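Local coordinates for protein thermostable carboxypeptidase 1 (Pyrococcus furiosus, PDB 1KA2) that releases amino acids one after another from the C-terminus of peptides as a broad-specificity, cobalt-dependent M32 metallocarboxypeptidase, at residues N343-D355 against L395-D409. Numbering follows the deposited sequence.
Sequences NIVRPDFIRTEAD and LGIRPRKYSEGILQD
Two predicted sequence motifs of the M32 family meet here: Ile-350 to Asp-355, of I/NRXXA/SD, and Gly-405 to Asp-409, of GXXQDXHW. Gln-408 joins them through both ends of its amide. NE2 gives a nearly straight bond (171°) to Phe-349 O, 2.9 Å away, from above the carbonyl plane, and OE1 accepts Arg-351 N at 2.8 Å, in its own carbonyl plane. CG of Gln-408 sits between the backbone N and the carbonyl carbon (chi1 66°), and the extended chain beyond it carries the amide across to 349-351. A water bridges Gln-408 OE1 and Asp-409 OD2; this carboxylate also takes Arg-351 NH1 in a salt bridge (3.2 Å to OD2) and pairs with Arg-366 of helix 359-375. The Phe-349 ring carries Pro-399 CA over one face, 3.9 Å from its centroid, while Ile-397 CD1 packs on Phe-349 CD2. Glu-404 meets Phe-349 CD1 and CE1, its carboxylate turned 64° from the ring and its OE2 in a salt bridge with Arg-400 NH2 (2.9 Å). An alanine in place of Glu-404 would probably leave the Arg-400 guanidinium without this mate and Phe-349 CD1 and CE1 without the carboxylate contact. Arg-351 is thus held at N and NH1, its side chain about 8 Å from the bound magnesium.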
ATOM      1  N   ASN A 343      15.485  12.308 -30.695  1.00 37.07           N
ATOM      2  CA  ASN A 343      16.152  13.591 -30.515  1.00 35.22           C
ATOM      3  C   ASN A 343      15.544  14.761 -31.256  1.00 36.30           C
ATOM      4  O   ASN A 343      16.200  15.776 -31.455  1.00 37.24           O
ATOM      5  CB  ASN A 343      17.615  13.454 -30.912  1.00 34.86           C
ATOM      6  CG  ASN A 343      18.411  12.644 -29.916  1.00 32.92           C
ATOM      7  OD1 ASN A 343      19.058  13.198 -29.041  1.00 31.81           O
ATOM      8  ND2 ASN A 343      18.352  11.323 -30.036  1.00 34.03           N
ATOM      9  N   ILE A 344      14.293  14.625 -31.668  1.00 37.69           N
ATOM     10  CA  ILE A 344      13.629  15.706 -32.363  1.00 38.13           C
ATOM     11  C   ILE A 344      13.781  16.996 -31.559  1.00 40.24           C
ATOM     12  O   ILE A 344      13.961  16.972 -30.336  1.00 38.70           O
ATOM     13  CB  ILE A 344      12.140  15.378 -32.565  1.00 38.88           C
ATOM     14  CG1 ILE A 344      12.002  14.353 -33.690  1.00 40.16           C
ATOM     15  CG2 ILE A 344      11.352  16.638 -32.873  1.00 38.83           C
ATOM     16  CD1 ILE A 344      10.584  13.998 -34.020  1.00 42.46           C
ATOM     17  N   VAL A 345      13.747  18.124 -32.259  1.00 41.66           N
ATOM     18  CA  VAL A 345      13.854  19.423 -31.610  1.00 43.49           C
ATOM     19  C   VAL A 345      12.786  20.304 -32.212  1.00 44.84           C
ATOM     20  O   VAL A 345      12.741  20.492 -33.423  1.00 46.20           O
ATOM     21  CB  VAL A 345      15.223  20.072 -31.829  1.00 43.42           C
ATOM     22  CG1 VAL A 345      15.226  21.476 -31.232  1.00 46.58           C
ATOM     23  CG2 VAL A 345      16.306  19.226 -31.178  1.00 44.18           C
ATOM     24  N   ARG A 346      11.912  20.831 -31.364  1.00 46.51           N
ATOM     25  CA  ARG A 346      10.835  21.670 -31.849  1.00 48.59           C
ATOM     26  C   ARG A 346      10.230  22.547 -30.768  1.00 49.01           C
ATOM     27  O   ARG A 346       9.642  22.058 -29.807  1.00 48.50           O
ATOM     28  CB  ARG A 346       9.755  20.787 -32.490  1.00 50.64           C
ATOM     29  CG  ARG A 346       8.326  21.223 -32.246  1.00 53.12           C
ATOM     30  CD  ARG A 346       7.563  20.114 -31.534  1.00 57.04           C
ATOM     31  NE  ARG A 346       7.393  18.942 -32.388  1.00 59.98           N
ATOM     32  CZ  ARG A 346       7.049  17.734 -31.948  1.00 61.38           C
ATOM     33  NH1 ARG A 346       6.841  17.525 -30.652  1.00 61.97           N
ATOM     34  NH2 ARG A 346       6.910  16.731 -32.806  1.00 59.83           N
ATOM     35  N   PRO A 347      10.396  23.868 -30.897  1.00 50.46           N
ATOM     36  CA  PRO A 347       9.809  24.731 -29.874  1.00 50.26           C
ATOM     37  C   PRO A 347       8.306  24.490 -29.945  1.00 49.21           C
ATOM     38  O   PRO A 347       7.743  24.392 -31.036  1.00 49.60           O
ATOM     39  CB  PRO A 347      10.225  26.136 -30.325  1.00 51.31           C
ATOM     40  CG  PRO A 347      10.398  25.992 -31.813  1.00 51.52           C
ATOM     41  CD  PRO A 347      11.093  24.658 -31.926  1.00 51.18           C
ATOM     42  N   ASP A 348       7.669  24.351 -28.787  1.00 47.15           N
ATOM     43  CA  ASP A 348       6.238  24.095 -28.733  1.00 44.55           C
ATOM     44  C   ASP A 348       5.698  24.641 -27.415  1.00 43.18           C
ATOM     45  O   ASP A 348       6.461  25.027 -26.532  1.00 40.71           O
ATOM     46  CB  ASP A 348       5.960  22.591 -28.834  1.00 45.37           C
ATOM     47  CG  ASP A 348       4.718  22.272 -29.660  1.00 46.14           C
ATOM     48  OD1 ASP A 348       3.807  23.121 -29.738  1.00 46.32           O
ATOM     49  OD2 ASP A 348       4.645  21.160 -30.224  1.00 46.19           O
ATOM     50  N   PHE A 349       4.378  24.658 -27.292  1.00 41.01           N
ATOM     51  CA  PHE A 349       3.714  25.197 -26.118  1.00 40.58           C
ATOM     52  C   PHE A 349       3.850  24.484 -24.776  1.00 37.56           C
ATOM     53  O   PHE A 349       3.973  25.140 -23.745  1.00 36.48           O
ATOM     54  CB  PHE A 349       2.226  25.354 -26.425  1.00 43.16           C
ATOM     55  CG  PHE A 349       1.931  26.391 -27.467  1.00 47.08           C
ATOM     56  CD1 PHE A 349       0.836  26.253 -28.307  1.00 47.78           C
ATOM     57  CD2 PHE A 349       2.740  27.513 -27.601  1.00 48.08           C
ATOM     58  CE1 PHE A 349       0.553  27.218 -29.267  1.00 50.41           C
ATOM     59  CE2 PHE A 349       2.463  28.481 -28.557  1.00 49.34           C
ATOM     60  CZ  PHE A 349       1.370  28.333 -29.392  1.00 47.99           C
ATOM     61  N   ILE A 350       3.835  23.155 -24.786  1.00 34.38           N
ATOM     62  CA  ILE A 350       3.866  22.385 -23.546  1.00 32.01           C
ATOM     63  C   ILE A 350       5.219  21.976 -22.987  1.00 31.02           C
ATOM     64  O   ILE A 350       5.958  21.204 -23.583  1.00 29.25           O
ATOM     65  CB  ILE A 350       2.985  21.119 -23.683  1.00 31.34           C
ATOM     66  CG1 ILE A 350       1.638  21.496 -24.309  1.00 27.77           C
ATOM     67  CG2 ILE A 350       2.775  20.467 -22.325  1.00 29.39           C
ATOM     68  CD1 ILE A 350       0.915  22.604 -23.587  1.00 28.71           C
ATOM     69  N   ARG A 351       5.516  22.482 -21.800  1.00 30.56           N
ATOM     70  CA  ARG A 351       6.769  22.181 -21.136  1.00 31.59           C
ATOM     71  C   ARG A 351       7.063  20.675 -21.033  1.00 32.61           C
ATOM     72  O   ARG A 351       8.162  20.235 -21.374  1.00 31.84           O
ATOM     73  CB  ARG A 351       6.757  22.806 -19.745  1.00 32.50           C
ATOM     74  CG  ARG A 351       7.984  22.513 -18.927  1.00 34.06           C
ATOM     75  CD  ARG A 351       7.705  22.796 -17.466  1.00 40.71           C
ATOM     76  NE  ARG A 351       8.200  21.684 -16.667  1.00 46.11           N
ATOM     77  CZ  ARG A 351       7.430  20.809 -16.033  1.00 44.72           C
ATOM     78  NH1 ARG A 351       6.107  20.908 -16.083  1.00 44.43           N
ATOM     79  NH2 ARG A 351       7.997  19.818 -15.366  1.00 46.70           N
ATOM     80  N   THR A 352       6.096  19.877 -20.579  1.00 31.80           N
ATOM     81  CA  THR A 352       6.339  18.441 -20.432  1.00 33.49           C
ATOM     82  C   THR A 352       6.632  17.707 -21.738  1.00 34.70           C
ATOM     83  O   THR A 352       7.062  16.557 -21.732  1.00 34.48           O
ATOM     84  CB  THR A 352       5.164  17.734 -19.710  1.00 30.68           C
ATOM     85  OG1 THR A 352       3.941  18.010 -20.393  1.00 33.89           O
ATOM     86  CG2 THR A 352       5.048  18.231 -18.283  1.00 33.50           C
ATOM     87  N   GLU A 353       6.413  18.369 -22.865  1.00 37.82           N
ATOM     88  CA  GLU A 353       6.677  17.744 -24.156  1.00 38.96           C
ATOM     89  C   GLU A 353       7.946  18.303 -24.799  1.00 38.51           C
ATOM     90  O   GLU A 353       8.476  17.740 -25.762  1.00 38.35           O
ATOM     91  CB  GLU A 353       5.478  17.953 -25.081  1.00 42.82           C
ATOM     92  CG  GLU A 353       4.151  17.615 -24.421  1.00 48.78           C
ATOM     93  CD  GLU A 353       3.092  17.211 -25.413  1.00 52.43           C
ATOM     94  OE1 GLU A 353       3.338  16.243 -26.164  1.00 55.45           O
ATOM     95  OE2 GLU A 353       2.017  17.852 -25.440  1.00 55.25           O
ATOM     96  N   ALA A 354       8.439  19.406 -24.251  1.00 36.98           N
ATOM     97  CA  ALA A 354       9.634  20.055 -24.782  1.00 35.75           C
ATOM     98  C   ALA A 354      10.835  19.124 -24.914  1.00 36.02           C
ATOM     99  O   ALA A 354      11.139  18.338 -24.005  1.00 34.72           O
ATOM    100  CB  ALA A 354      10.002  21.240 -23.911  1.00 31.87           C
ATOM    101  N   ASP A 355      11.502  19.218 -26.065  1.00 32.96           N
ATOM    102  CA  ASP A 355      12.702  18.442 -26.348  1.00 30.09           C
ATOM    103  C   ASP A 355      13.725  18.974 -25.355  1.00 29.89           C
ATOM    104  O   ASP A 355      13.455  19.960 -24.669  1.00 30.34           O
ATOM    105  CB  ASP A 355      13.193  18.744 -27.758  1.00 34.25           C
ATOM    106  CG  ASP A 355      13.455  20.217 -27.960  1.00 30.83           C
ATOM    107  OD1 ASP A 355      12.495  20.957 -28.266  1.00 28.64           O
ATOM    108  OD2 ASP A 355      14.617  20.633 -27.767  1.00 32.11           O
ATOM    109  N   LEU A 395      10.721  31.319 -27.611  1.00 46.90           N
ATOM    110  CA  LEU A 395      10.458  30.270 -28.591  1.00 47.54           C
ATOM    111  C   LEU A 395       9.731  30.700 -29.873  1.00 47.89           C
ATOM    112  O   LEU A 395       9.350  29.856 -30.687  1.00 48.05           O
ATOM    113  CB  LEU A 395       9.712  29.107 -27.903  1.00 45.44           C
ATOM    114  CG  LEU A 395      10.540  28.435 -26.798  1.00 45.31           C
ATOM    115  CD1 LEU A 395       9.656  27.496 -25.947  1.00 45.34           C
ATOM    116  CD2 LEU A 395      11.689  27.689 -27.463  1.00 44.65           C
ATOM    117  N   GLY A 396       9.504  31.998 -30.040  1.00 48.26           N
ATOM    118  CA  GLY A 396       8.839  32.462 -31.248  1.00 50.14           C
ATOM    119  C   GLY A 396       7.371  32.129 -31.450  1.00 52.01           C
ATOM    120  O   GLY A 396       6.740  32.587 -32.408  1.00 51.60           O
ATOM    121  N   ILE A 397       6.814  31.333 -30.547  1.00 52.07           N
ATOM    122  CA  ILE A 397       5.401  30.948 -30.648  1.00 51.65           C
ATOM    123  C   ILE A 397       4.612  31.624 -29.539  1.00 50.69           C
ATOM    124  O   ILE A 397       5.170  31.965 -28.495  1.00 49.85           O
ATOM    125  CB  ILE A 397       5.237  29.422 -30.548  1.00 52.00           C
ATOM    126  CG1 ILE A 397       5.813  28.926 -29.218  1.00 52.35           C
ATOM    127  CG2 ILE A 397       5.945  28.771 -31.734  1.00 51.21           C
ATOM    128  CD1 ILE A 397       5.728  27.412 -29.037  1.00 53.89           C
ATOM    129  N   ARG A 398       3.318  31.827 -29.770  1.00 49.48           N
ATOM    130  CA  ARG A 398       2.467  32.479 -28.783  1.00 49.11           C
ATOM    131  C   ARG A 398       1.243  31.633 -28.501  1.00 48.65           C
ATOM    132  O   ARG A 398       0.483  31.312 -29.411  1.00 48.24           O
ATOM    133  CB  ARG A 398       2.011  33.851 -29.282  1.00 50.66           C
ATOM    134  CG  ARG A 398       1.285  34.662 -28.215  1.00 54.19           C
ATOM    135  CD  ARG A 398       0.611  35.909 -28.782  1.00 57.25           C
ATOM    136  NE  ARG A 398       0.381  36.919 -27.747  1.00 57.50           N
ATOM    137  CZ  ARG A 398       1.347  37.637 -27.180  1.00 57.25           C
ATOM    138  NH1 ARG A 398       2.610  37.460 -27.547  1.00 56.61           N
ATOM    139  NH2 ARG A 398       1.055  38.528 -26.243  1.00 57.18           N
ATOM    140  N   PRO A 399       1.030  31.265 -27.229  1.00 48.30           N
ATOM    141  CA  PRO A 399      -0.138  30.446 -26.898  1.00 47.61           C
ATOM    142  C   PRO A 399      -1.403  31.123 -27.412  1.00 47.37           C
ATOM    143  O   PRO A 399      -1.520  32.341 -27.363  1.00 48.29           O
ATOM    144  CB  PRO A 399      -0.095  30.386 -25.374  1.00 47.85           C
ATOM    145  CG  PRO A 399       1.386  30.485 -25.074  1.00 48.41           C
ATOM    146  CD  PRO A 399       1.820  31.576 -26.023  1.00 48.18           C
ATOM    147  N   ARG A 400      -2.347  30.332 -27.900  1.00 46.68           N
ATOM    148  CA  ARG A 400      -3.594  30.867 -28.426  1.00 47.02           C
ATOM    149  C   ARG A 400      -4.725  30.676 -27.432  1.00 46.95           C
ATOM    150  O   ARG A 400      -5.786  31.288 -27.552  1.00 49.30           O
ATOM    151  CB  ARG A 400      -3.927  30.169 -29.744  1.00 48.36           C
ATOM    152  CG  ARG A 400      -2.830  30.318 -30.776  1.00 49.57           C
ATOM    153  CD  ARG A 400      -2.922  29.239 -31.812  1.00 53.60           C
ATOM    154  NE  ARG A 400      -2.822  27.921 -31.199  1.00 51.93           N
ATOM    155  CZ  ARG A 400      -3.109  26.794 -31.835  1.00 52.96           C
ATOM    156  NH1 ARG A 400      -3.512  26.840 -33.100  1.00 51.15           N
ATOM    157  NH2 ARG A 400      -3.004  25.631 -31.204  1.00 50.48           N
ATOM    158  N   LYS A 401      -4.494  29.815 -26.450  1.00 45.48           N
ATOM    159  CA  LYS A 401      -5.479  29.546 -25.422  1.00 44.78           C
ATOM    160  C   LYS A 401      -4.780  29.323 -24.078  1.00 45.21           C
ATOM    161  O   LYS A 401      -3.622  28.910 -24.027  1.00 45.60           O
ATOM    162  CB  LYS A 401      -6.332  28.338 -25.813  1.00 43.55           C
ATOM    163  CG  LYS A 401      -5.561  27.163 -26.377  1.00 42.07           C
ATOM    164  CD  LYS A 401      -6.508  25.986 -26.584  1.00 43.98           C
ATOM    165  CE  LYS A 401      -5.801  24.777 -27.139  1.00 40.14           C
ATOM    166  NZ  LYS A 401      -6.745  23.644 -27.283  1.00 41.78           N
ATOM    167  N   TYR A 402      -5.487  29.604 -22.992  1.00 44.74           N
ATOM    168  CA  TYR A 402      -4.915  29.477 -21.659  1.00 45.43           C
ATOM    169  C   TYR A 402      -4.316  28.110 -21.333  1.00 45.13           C
ATOM    170  O   TYR A 402      -3.301  28.036 -20.642  1.00 45.70           O
ATOM    171  CB  TYR A 402      -5.964  29.874 -20.608  1.00 45.86           C
ATOM    172  CG  TYR A 402      -6.341  31.344 -20.661  1.00 46.84           C
ATOM    173  CD1 TYR A 402      -7.670  31.742 -20.833  1.00 48.49           C
ATOM    174  CD2 TYR A 402      -5.368  32.341 -20.540  1.00 48.39           C
ATOM    175  CE1 TYR A 402      -8.021  33.100 -20.883  1.00 47.48           C
ATOM    176  CE2 TYR A 402      -5.708  33.702 -20.585  1.00 47.10           C
ATOM    177  CZ  TYR A 402      -7.036  34.074 -20.755  1.00 48.78           C
ATOM    178  OH  TYR A 402      -7.378  35.415 -20.784  1.00 47.94           O
ATOM    179  N   SER A 403      -4.917  27.035 -21.842  1.00 45.39           N
ATOM    180  CA  SER A 403      -4.420  25.682 -21.573  1.00 43.15           C
ATOM    181  C   SER A 403      -3.051  25.385 -22.189  1.00 42.64           C
ATOM    182  O   SER A 403      -2.305  24.550 -21.675  1.00 41.32           O
ATOM    183  CB  SER A 403      -5.443  24.631 -22.032  1.00 42.89           C
ATOM    184  OG  SER A 403      -5.806  24.804 -23.391  1.00 44.76           O
ATOM    185  N   GLU A 404      -2.729  26.055 -23.294  1.00 41.54           N
ATOM    186  CA  GLU A 404      -1.430  25.880 -23.940  1.00 40.74           C
ATOM    187  C   GLU A 404      -0.432  26.780 -23.245  1.00 38.81           C
ATOM    188  O   GLU A 404       0.771  26.643 -23.444  1.00 38.84           O
ATOM    189  CB  GLU A 404      -1.464  26.304 -25.401  1.00 40.71           C
ATOM    190  CG  GLU A 404      -2.492  25.634 -26.231  1.00 43.71           C
ATOM    191  CD  GLU A 404      -2.344  26.015 -27.677  1.00 44.77           C
ATOM    192  OE1 GLU A 404      -2.396  27.232 -27.972  1.00 44.10           O
ATOM    193  OE2 GLU A 404      -2.164  25.096 -28.502  1.00 45.88           O
ATOM    194  N   GLY A 405      -0.930  27.705 -22.436  1.00 37.72           N
ATOM    195  CA  GLY A 405      -0.031  28.617 -21.754  1.00 37.27           C
ATOM    196  C   GLY A 405       0.071  28.532 -20.244  1.00 37.01           C
ATOM    197  O   GLY A 405       0.346  27.486 -19.680  1.00 37.52           O
ATOM    198  N   ILE A 406      -0.166  29.666 -19.601  1.00 36.66           N
ATOM    199  CA  ILE A 406      -0.083  29.803 -18.153  1.00 37.22           C
ATOM    200  C   ILE A 406      -0.857  28.752 -17.329  1.00 37.23           C
ATOM    201  O   ILE A 406      -0.561  28.531 -16.163  1.00 37.86           O
ATOM    202  CB  ILE A 406      -0.548  31.225 -17.753  1.00 36.29           C
ATOM    203  CG1 ILE A 406      -0.202  31.524 -16.294  1.00 34.28           C
ATOM    204  CG2 ILE A 406      -2.040  31.354 -18.028  1.00 35.75           C
ATOM    205  CD1 ILE A 406      -0.509  32.985 -15.892  1.00 34.34           C
ATOM    206  N   LEU A 407      -1.833  28.100 -17.941  1.00 37.44           N
ATOM    207  CA  LEU A 407      -2.633  27.120 -17.227  1.00 37.88           C
ATOM    208  C   LEU A 407      -2.179  25.659 -17.327  1.00 38.05           C
ATOM    209  O   LEU A 407      -2.713  24.788 -16.640  1.00 37.86           O
ATOM    210  CB  LEU A 407      -4.087  27.248 -17.697  1.00 38.59           C
ATOM    211  CG  LEU A 407      -5.118  27.691 -16.653  1.00 41.63           C
ATOM    212  CD1 LEU A 407      -4.568  28.824 -15.765  1.00 39.77           C
ATOM    213  CD2 LEU A 407      -6.391  28.104 -17.392  1.00 42.61           C
ATOM    214  N   GLN A 408      -1.192  25.386 -18.175  1.00 35.58           N
ATOM    215  CA  GLN A 408      -0.744  24.009 -18.372  1.00 34.06           C
ATOM    216  C   GLN A 408      -0.242  23.204 -17.172  1.00 35.13           C
ATOM    217  O   GLN A 408      -0.481  21.993 -17.107  1.00 34.61           O
ATOM    218  CB  GLN A 408       0.315  23.942 -19.477  1.00 31.76           C
ATOM    219  CG  GLN A 408       1.640  24.630 -19.162  1.00 30.18           C
ATOM    220  CD  GLN A 408       2.614  24.522 -20.321  1.00 31.32           C
ATOM    221  OE1 GLN A 408       3.493  23.653 -20.337  1.00 31.11           O
ATOM    222  NE2 GLN A 408       2.449  25.395 -21.312  1.00 26.83           N
ATOM    223  N   ASP A 409       0.453  23.845 -16.231  1.00 33.67           N
ATOM    224  CA  ASP A 409       0.995  23.128 -15.067  1.00 33.52           C
ATOM    225  C   ASP A 409       0.239  23.338 -13.759  1.00 33.47           C
ATOM    226  O   ASP A 409      -0.297  24.411 -13.503  1.00 33.73           O
ATOM    227  CB  ASP A 409       2.455  23.513 -14.854  1.00 30.70           C
ATOM    228  CG  ASP A 409       3.359  23.002 -15.954  1.00 33.70           C
ATOM    229  OD1 ASP A 409       4.327  23.720 -16.296  1.00 30.25           O
ATOM    230  OD2 ASP A 409       3.114  21.881 -16.466  1.00 32.91           O
TER
HETATM  231  O   HOH W   1       3.633  21.415 -18.965  1.00 28.55           O